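Local coordinates for kinesin-like protein Nod (Drosophila melanogaster, PDB 3DC4) that binds and hydrolyses ATP and binds microtubules as a kinesin required for distributive segregation of non-exchange chromosomes in meiosis, represented here by its catalytic core domain, at residues A[166-171]-A[185-190]; A[153-158]-A[225-230]. All blocks are in the same frame, centred on the assembly; numbering follows the deposited sequence.

Contact 1 of 2, residues A[166-171]-A[185-190]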
loop_
_atom_site.group_PDB
_atom_site.type_symbol
_atom_site.label_atom_id
_atom_site.label_comp_id
_atom_site.label_asym_id
_atom_site.label_seq_id
_atom_site.Cartn_x
_atom_site.Cartn_y
_atom_site.Cartn_z
ATOM N N ASP A 166 1.716 1.745 17.743
ATOM C CA ASP A 166 3.051 2.111 17.283
ATOM C C ASP A 166 3.990 0.949 17.587
ATOM O O ASP A 166 4.397 0.754 18.732
ATOM C CB ASP A 166 3.522 3.367 18.015
ATOM C CG ASP A 166 4.778 3.955 17.414
ATOM O OD1 ASP A 166 5.485 3.244 16.662
ATOM O OD2 ASP A 166 5.067 5.131 17.706
ATOM N N LEU A 167 4.328 0.179 16.556
ATOM C CA LEU A 167 5.194 -0.988 16.708
ATOM C C LEU A 167 6.679 -0.700 16.901
ATOM O O LEU A 167 7.462 -1.624 17.113
ATOM C CB LEU A 167 5.020 -1.923 15.506
ATOM C CG LEU A 167 3.827 -2.888 15.525
ATOM C CD1 LEU A 167 2.562 -2.167 15.899
ATOM C CD2 LEU A 167 3.700 -3.564 14.171
ATOM N N LEU A 168 7.073 0.566 16.827
ATOM C CA LEU A 168 8.481 0.920 16.994
ATOM C C LEU A 168 8.729 1.729 18.272
ATOM O O LEU A 168 9.857 2.138 18.540
ATOM C CB LEU A 168 8.976 1.702 15.764
ATOM C CG LEU A 168 8.941 0.980 14.407
ATOM C CD1 LEU A 168 9.309 1.952 13.286
ATOM C CD2 LEU A 168 9.907 -0.196 14.420
ATOM N N GLY A 169 7.674 1.951 19.051
ATOM C CA GLY A 169 7.809 2.701 20.287
ATOM C C GLY A 169 8.025 1.796 21.485
ATOM O O GLY A 169 8.241 0.592 21.328
ATOM N N SER A 170 7.969 2.374 22.685
ATOM C CA SER A 170 8.163 1.620 23.924
ATOM C C SER A 170 6.888 0.919 24.381
ATOM O O SER A 170 6.931 0.018 25.221
ATOM C CB SER A 170 8.652 2.549 25.035
ATOM O OG SER A 170 9.938 3.063 24.740
ATOM N N THR A 171 5.756 1.340 23.829
ATOM C CA THR A 171 4.476 0.746 24.187
ATOM C C THR A 171 3.737 0.273 22.938
ATOM O O THR A 171 2.686 0.809 22.589
ATOM C CB THR A 171 3.593 1.757 24.952
ATOM O OG1 THR A 171 3.471 2.964 24.191
ATOM C CG2 THR A 171 4.205 2.080 26.307
ATOM N N THR A 185 6.776 7.098 16.432
ATOM C CA THR A 185 8.202 6.938 16.187
ATOM C C THR A 185 8.661 6.604 14.770
ATOM O O THR A 185 8.208 5.639 14.152
ATOM C CB THR A 185 8.807 5.911 17.179
ATOM O OG1 THR A 185 10.013 5.360 16.641
ATOM C CG2 THR A 185 7.825 4.809 17.475
ATOM N N CYS A 186 9.567 7.436 14.268
ATOM C CA CYS A 186 10.155 7.266 12.948
ATOM C C CYS A 186 11.620 6.928 13.197
ATOM O O CYS A 186 12.364 7.751 13.739
ATOM C CB CYS A 186 10.057 8.569 12.149
ATOM S SG CYS A 186 8.379 9.083 11.753
ATOM N N LEU A 187 12.037 5.720 12.830
ATOM C CA LEU A 187 13.427 5.321 13.040
ATOM C C LEU A 187 14.252 5.619 11.795
ATOM O O LEU A 187 13.789 5.442 10.670
ATOM C CB LEU A 187 13.514 3.828 13.393
ATOM C CG LEU A 187 12.776 3.381 14.659
ATOM C CD1 LEU A 187 12.944 1.874 14.850
ATOM C CD2 LEU A 187 13.326 4.131 15.870
ATOM N N PRO A 188 15.494 6.089 11.985
ATOM C CA PRO A 188 16.416 6.428 10.895
ATOM C C PRO A 188 16.692 5.287 9.915
ATOM O O PRO A 188 16.746 4.124 10.304
ATOM C CB PRO A 188 17.685 6.847 11.641
ATOM C CG PRO A 188 17.142 7.427 12.909
ATOM C CD PRO A 188 16.096 6.419 13.292
ATOM N N LEU A 189 16.860 5.628 8.643
ATOM C CA LEU A 189 17.176 4.635 7.623
ATOM C C LEU A 189 18.366 5.123 6.813
ATOM O O LEU A 189 18.328 6.205 6.222
ATOM C CB LEU A 189 15.990 4.400 6.683
ATOM C CG LEU A 189 14.769 3.685 7.267
ATOM C CD1 LEU A 189 13.799 3.361 6.138
ATOM C CD2 LEU A 189 15.202 2.409 7.978
ATOM N N HIS A 190 19.427 4.324 6.798
ATOM C CA HIS A 190 20.636 4.668 6.057
ATOM C C HIS A 190 21.020 3.544 5.102
ATOM O O HIS A 190 21.840 3.738 4.207
ATOM C CB HIS A 190 21.787 4.938 7.032
ATOM C CG HIS A 190 21.569 6.133 7.907
ATOM N ND1 HIS A 190 21.648 7.426 7.438
ATOM C CD2 HIS A 190 21.251 6.228 9.219
ATOM C CE1 HIS A 190 21.389 8.266 8.423
ATOM N NE2 HIS A 190 21.144 7.566 9.516
HETATM O O HOH W 1 6.200 3.681 14.069
#

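Contact 2 of 2, residues A[153-158]-A[225-230]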
loop_
_atom_site.group_PDB
_atom_site.type_symbol
_atom_site.label_atom_id
_atom_site.label_comp_id
_atom_site.label_asym_id
_atom_site.label_seq_id
_atom_site.Cartn_x
_atom_site.Cartn_y
_atom_site.Cartn_z
ATOM N N TYR A 153 13.388 7.991 7.055
ATOM C CA TYR A 153 12.953 7.295 8.258
ATOM C C TYR A 153 11.874 6.283 7.915
ATOM O O TYR A 153 11.359 6.262 6.796
ATOM C CB TYR A 153 12.379 8.283 9.281
ATOM C CG TYR A 153 13.295 9.430 9.645
ATOM C CD1 TYR A 153 13.425 10.542 8.809
ATOM C CD2 TYR A 153 14.037 9.397 10.823
ATOM C CE1 TYR A 153 14.275 11.596 9.139
ATOM C CE2 TYR A 153 14.891 10.440 11.162
ATOM C CZ TYR A 153 15.007 11.536 10.318
ATOM O OH TYR A 153 15.870 12.557 10.650
ATOM N N ALA A 154 11.537 5.448 8.887
ATOM C CA ALA A 154 10.497 4.451 8.704
ATOM C C ALA A 154 9.662 4.377 9.975
ATOM O O ALA A 154 10.192 4.486 11.079
ATOM C CB ALA A 154 11.115 3.085 8.410
ATOM N N SER A 155 8.351 4.234 9.806
ATOM C CA SER A 155 7.433 4.071 10.921
ATOM C C SER A 155 6.692 2.773 10.626
ATOM O O SER A 155 6.566 2.380 9.465
ATOM C CB SER A 155 6.464 5.258 11.046
ATOM O OG SER A 155 5.696 5.487 9.879
ATOM N N PHE A 156 6.254 2.083 11.673
ATOM C CA PHE A 156 5.535 0.816 11.522
ATOM C C PHE A 156 4.327 0.859 12.444
ATOM O O PHE A 156 4.450 0.776 13.668
ATOM C CB PHE A 156 6.441 -0.365 11.903
ATOM C CG PHE A 156 5.973 -1.711 11.382
ATOM C CD1 PHE A 156 4.624 -1.967 11.149
ATOM C CD2 PHE A 156 6.892 -2.737 11.162
ATOM C CE1 PHE A 156 4.192 -3.225 10.706
ATOM C CE2 PHE A 156 6.475 -3.997 10.720
ATOM C CZ PHE A 156 5.116 -4.240 10.493
ATOM N N ILE A 157 3.154 0.995 11.842
ATOM C CA ILE A 157 1.911 1.062 12.587
ATOM C C ILE A 157 1.035 -0.145 12.273
ATOM O O ILE A 157 0.980 -0.614 11.130
ATOM C CB ILE A 157 1.145 2.351 12.223
ATOM C CG1 ILE A 157 1.926 3.569 12.720
ATOM C CG2 ILE A 157 -0.255 2.328 12.821
ATOM C CD1 ILE A 157 1.407 4.878 12.188
ATOM N N GLU A 158 0.365 -0.649 13.300
ATOM C CA GLU A 158 -0.538 -1.781 13.156
ATOM C C GLU A 158 -1.921 -1.339 13.613
ATOM O O GLU A 158 -2.049 -0.612 14.595
ATOM C CB GLU A 158 -0.060 -2.961 14.014
ATOM C CG GLU A 158 -1.094 -4.074 14.195
ATOM C CD GLU A 158 -0.585 -5.217 15.058
ATOM O OE1 GLU A 158 0.101 -4.950 16.065
ATOM O OE2 GLU A 158 -0.885 -6.385 14.737
ATOM N N THR A 225 5.719 3.026 6.717
ATOM C CA THR A 225 5.897 4.247 5.960
ATOM C C THR A 225 7.337 4.701 5.880
ATOM O O THR A 225 8.034 4.796 6.893
ATOM C CB THR A 225 5.062 5.387 6.567
ATOM O OG1 THR A 225 3.676 5.059 6.457
ATOM C CG2 THR A 225 5.331 6.702 5.847
ATOM N N ILE A 226 7.770 4.958 4.651
ATOM C CA ILE A 226 9.103 5.466 4.400
ATOM C C ILE A 226 8.910 6.976 4.350
ATOM O O ILE A 226 8.177 7.488 3.500
ATOM C CB ILE A 226 9.650 4.964 3.053
ATOM C CG1 ILE A 226 9.927 3.463 3.143
ATOM C CG2 ILE A 226 10.914 5.730 2.677
ATOM C CD1 ILE A 226 10.488 2.854 1.855
ATOM N N HIS A 227 9.546 7.675 5.286
ATOM C CA HIS A 227 9.449 9.126 5.377
ATOM C C HIS A 227 10.678 9.799 4.786
ATOM O O HIS A 227 11.813 9.419 5.080
ATOM C CB HIS A 227 9.327 9.565 6.840
ATOM C CG HIS A 227 8.134 9.010 7.555
ATOM N ND1 HIS A 227 6.982 9.740 7.756
ATOM C CD2 HIS A 227 7.920 7.803 8.132
ATOM C CE1 HIS A 227 6.110 9.008 8.429
ATOM N NE2 HIS A 227 6.654 7.828 8.670
ATOM N N VAL A 228 10.432 10.798 3.948
ATOM C CA VAL A 228 11.478 11.583 3.310
ATOM C C VAL A 228 11.308 12.972 3.915
ATOM O O VAL A 228 10.318 13.660 3.648
ATOM C CB VAL A 228 11.265 11.629 1.781
ATOM C CG1 VAL A 228 12.266 12.568 1.130
ATOM C CG2 VAL A 228 11.425 10.223 1.203
ATOM N N LYS A 229 12.270 13.369 4.745
ATOM C CA LYS A 229 12.212 14.652 5.437
ATOM C C LYS A 229 13.342 15.626 5.138
ATOM O O LYS A 229 14.508 15.244 5.070
ATOM C CB LYS A 229 12.173 14.415 6.953
ATOM C CG LYS A 229 10.906 13.759 7.483
ATOM C CD LYS A 229 10.906 13.768 9.010
ATOM C CE LYS A 229 9.556 13.359 9.585
ATOM N NZ LYS A 229 9.586 13.384 11.072
ATOM N N SER A 230 12.972 16.891 4.962
ATOM C CA SER A 230 13.927 17.968 4.725
ATOM C C SER A 230 13.473 19.075 5.661
ATOM O O SER A 230 12.412 18.973 6.277
ATOM C CB SER A 230 13.867 18.476 3.283
ATOM O OG SER A 230 12.809 19.405 3.115
HETATM O O HOH W 2 3.496 4.033 9.243
#

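Contact 1 of 2, residues A[166-171]-A[185-190]
Leu-168 reaches across to Thr-185 and Leu-187, and each atom of its side chain can be traced to a neighbour. With CG anti to the carbonyl carbon (chi1 -62°), the two methyls are carried to Leu-187 CD1. CB of Leu-168 lies against the methyl CG2 of Thr-185 at 3.7 Å, though the place of that methyl is less sure. Next out, its CG is 4.1 Å from Leu-187 CD1. At the tips, Leu-168 CD2 touches Leu-187 CD1 at 3.7 Å, while Leu-168 CD1 passes 3.9 Å from Thr-185 O. Ile-198 of helix 192-204 packs against both leucines, so their apolar patch seats the turn and the short strand 187-188 on that helix.

The polar half belongs to Asp-166, first residue of a type I turn that ends at Gly-169. Its OD1 accepts from Leu-168 N (3.1 Å, 159° at the hydrogen), an Asx turn in which the amide comes from above the carboxylate plane, 36° out of it. Thr-185 N is placed to donate to Asp-166 OD2 at 2.9 Å, but this oxygen is modelled too close to a neighbouring atom and the bond is less certain. A water can donate to Asp-166 OD1 at 2.7 Å and to Thr-185 O at 2.8 Å, although it has more acceptors nearby than protons. Replacing Asp-166 with a leucine would probably leave the Leu-168 amide without its side-chain acceptor and the turn without the Asx-turn bond that helps hold it. The chemistry is thus divided: a buried carboxylate braces the turn after strand 164-166, and the two leucines pack that turn against strand 187-188.

Contact 2 of 2, residues A[153-158]-A[225-230]
The imidazole of His-227 meets Ser-155 and the backbone of Tyr-153 at its edge, with Tyr-153 O and Ser-155 N in the ring plane, while one face carries Thr-225 CG2, 3.3 Å above the plane and offset toward the rim. It sits on an antiparallel strand pair within the mixed beta-sheet of the kinesin motor domain, a P-loop NTPase fold. The ring of His-234, on the adjoining strand 234-241, also meets it and hydrogen-bonds to ND1. The phenol ring of Tyr-153 has His-227 O at its edge; the side chains of Tyr-153 and Lys-229 cross at about a right angle, with Lys-229 CD 4.0 Å from Tyr-153 CE1. The ammonium group is too distant for more than a weak cation-pi attraction.

The axes of segments 153-158 and 225-229 run at 146° to one another. Tyr-153 with His-227 is a hydrogen-bonded pair, joined by Tyr-153 N to His-227 O at 2.9 Å and by His-227 N to Tyr-153 O at 2.8 Å; the second donor stands 38° out of the carbonyl plane. Ser-155 with Thr-225 is bonded likewise in both directions. Between them Ala-154 and Ile-226 form a non-hydrogen-bonded pair, where Ala-154 CA makes a CA-H...O contact of 3.1 Å with Thr-225 O. The side chain of Ile-226 goes to the face covered by helix 127-141.

On the face bearing the histidine, Ser-155 places OG between its backbone N and carbonyl carbon (chi1 57°), 2.8 Å from His-227 NE2, in a hydrogen bond whose direction is undecided. With ND1 also bonded, both ring nitrogens are engaged, which should hold the imidazole's rotation. Thr-225 OG1 hydrogen-bonds to Asn-238 OD1, and it also accepts from a water at 3.0 Å that lies 2.7 Å from Ser-155 OG.

Strand 151-160 is shared ground: contact 2 pairs it with strand 220-229, and the segments of contact 1 bond to its other edge. The evidence is direct, with Leu-187 N 2.8 Å from Ala-154 O and Leu-167 N 3.0 Å from Phe-156 O, both probable hydrogen bonds. Leu-168 CD1 also packs 3.5 Å from Phe-156 N. The two contact centres are about 8 Å apart. Neither contact lies at the ADP pocket. Connection to it runs through the sheet, from 151-160 by way of strands 220-229 and 234-241 to 96-101, the strand that leads into the P-loop, where Lys-108 and Ser-109 belong to the observed nucleotide site.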